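Local coordinates for synaptonemal complex protein 2 (PDB 5IWZ) that is a major component of the axial and lateral elements of meiotic synaptonemal complexes, required for inserting SYCP3 into them and for normal chromosome synapsis, at residues Ala89-Gln92 with Thr93-Gln97. Residues are numbered along the deposited sequence; the frame is centred on the assembly and turned at random.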
loop_
_atom_site.group_PDB
_atom_site.type_symbol
_atom_site.label_atom_id
_atom_site.label_comp_id
_atom_site.label_asym_id
_atom_site.label_seq_id
_atom_site.Cartn_x
_atom_site.Cartn_y
_atom_site.Cartn_z
ATOM N N ALA A 89 14.330 17.129 22.682
ATOM C CA ALA A 89 13.320 16.348 21.980
ATOM C C ALA A 89 13.886 15.008 21.528
ATOM O O ALA A 89 14.919 14.947 20.847
ATOM C CB ALA A 89 12.794 17.133 20.776
ATOM N N GLY A 90 13.207 13.929 21.928
ATOM C CA GLY A 90 13.752 12.601 21.702
ATOM C C GLY A 90 13.795 12.222 20.233
ATOM O O GLY A 90 14.784 11.658 19.761
ATOM N N LEU A 91 12.728 12.514 19.488
ATOM C CA LEU A 91 12.724 12.108 18.090
ATOM C C LEU A 91 13.813 12.841 17.319
ATOM O O LEU A 91 14.531 12.234 16.514
ATOM C CB LEU A 91 11.341 12.334 17.469
ATOM C CG LEU A 91 11.091 11.661 16.118
ATOM C CD1 LEU A 91 11.394 10.173 16.191
ATOM C CD2 LEU A 91 9.665 11.884 15.636
ATOM N N GLN A 92 13.988 14.136 17.593
ATOM C CA GLN A 92 14.987 14.912 16.863
ATOM C C GLN A 92 16.400 14.492 17.232
ATOM O O GLN A 92 17.297 14.495 16.380
ATOM C CB GLN A 92 14.786 16.404 17.112
ATOM C CG GLN A 92 14.058 17.099 15.980
ATOM C CD GLN A 92 14.831 17.037 14.664
ATOM O OE1 GLN A 92 14.265 16.739 13.610
ATOM N NE2 GLN A 92 16.128 17.320 14.722
ATOM N N THR A 93 16.620 14.122 18.494
ATOM C CA THR A 93 17.919 13.583 18.885
ATOM C C THR A 93 18.212 12.264 18.180
ATOM O O THR A 93 19.345 12.013 17.755
ATOM C CB THR A 93 17.974 13.397 20.398
ATOM O OG1 THR A 93 17.616 14.629 21.029
ATOM C CG2 THR A 93 19.376 13.000 20.825
ATOM N N MET A 94 17.211 11.396 18.054
ATOM C CA MET A 94 17.454 10.137 17.362
ATOM C C MET A 94 17.694 10.370 15.878
ATOM O O MET A 94 18.521 9.682 15.267
ATOM C CB MET A 94 16.295 9.163 17.600
ATOM C CG MET A 94 16.310 8.610 19.018
ATOM S SD MET A 94 15.186 7.211 19.285
ATOM C CE MET A 94 13.604 8.018 19.160
ATOM N N ILE A 95 16.989 11.337 15.283
ATOM C CA ILE A 95 17.267 11.713 13.899
ATOM C C ILE A 95 18.707 12.174 13.769
ATOM O O ILE A 95 19.423 11.760 12.849
ATOM C CB ILE A 95 16.289 12.796 13.412
ATOM C CG1 ILE A 95 14.893 12.225 13.241
ATOM C CG2 ILE A 95 16.754 13.394 12.103
ATOM C CD1 ILE A 95 13.871 13.304 13.082
ATOM N N LYS A 96 19.166 13.000 14.715
ATOM C CA LYS A 96 20.551 13.448 14.695
ATOM C C LYS A 96 21.532 12.312 14.982
ATOM O O LYS A 96 22.698 12.394 14.567
ATOM C CB LYS A 96 20.747 14.605 15.689
ATOM C CG LYS A 96 21.205 14.201 17.086
ATOM C CD LYS A 96 21.774 15.374 17.897
ATOM C CE LYS A 96 22.368 14.894 19.235
ATOM N NZ LYS A 96 23.464 13.892 19.048
ATOM N N GLN A 97 21.092 11.251 15.660
ATOM C CA GLN A 97 21.937 10.084 15.894
ATOM C C GLN A 97 21.908 9.102 14.727
ATOM O O GLN A 97 22.652 8.115 14.747
ATOM C CB GLN A 97 21.516 9.367 17.183
ATOM C CG GLN A 97 21.849 10.109 18.462
ATOM C CD GLN A 97 21.350 9.380 19.703
ATOM O OE1 GLN A 97 20.153 9.392 20.001
ATOM N NE2 GLN A 97 22.268 8.741 20.434
#
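Ala89, at the N-cap position, accepts the first of four successive i-to-i+4 backbone hydrogen bonds that join residues 89-92 to residues 93-97 in the opening turns of helix 90-97. Thr93 N donates to Ala89 O at 3.0 Å, and Met94, Ile95 and Lys96 follow on Gly90, Leu91 and Gln92, the Ile95 N to Leu91 O bond measuring 2.9 Å. The carbonyl of Ala89 is gripped twice, because Thr93 OG1 also donates to Ala89 O, at 2.7 Å, from 37° above the carbonyl plane. A chi1 of -53° sets this hydroxyl beside its own backbone N and turns it back toward the N-terminal end of the helix, while CG2 lies anti to that N. A valine in place of Thr93 would probably cost the Ala89 carbonyl its hydroxyl donor, leaving the bond from the backbone N-H, and set a methyl against the oxygen. On the apolar side Leu91 CD1 approaches Met94 CE at 4.3 Å, and Leu91 CG lies 4.4 Å from Ile95 CD1. Ile95 CD1 also lies 3.5 Å from Gln92 OE1, which is hydrogen-bonded to Ser143. Leu91 and Ile95 also pack on helix 123-141, and Met94 on Phe49. In this short helix of the armadillo-repeat-like domain, Thr93 thus adds a side-chain hydrogen bond to the regular backbone bonds of the first turn, while apolar side chains join it to neighbouring helices.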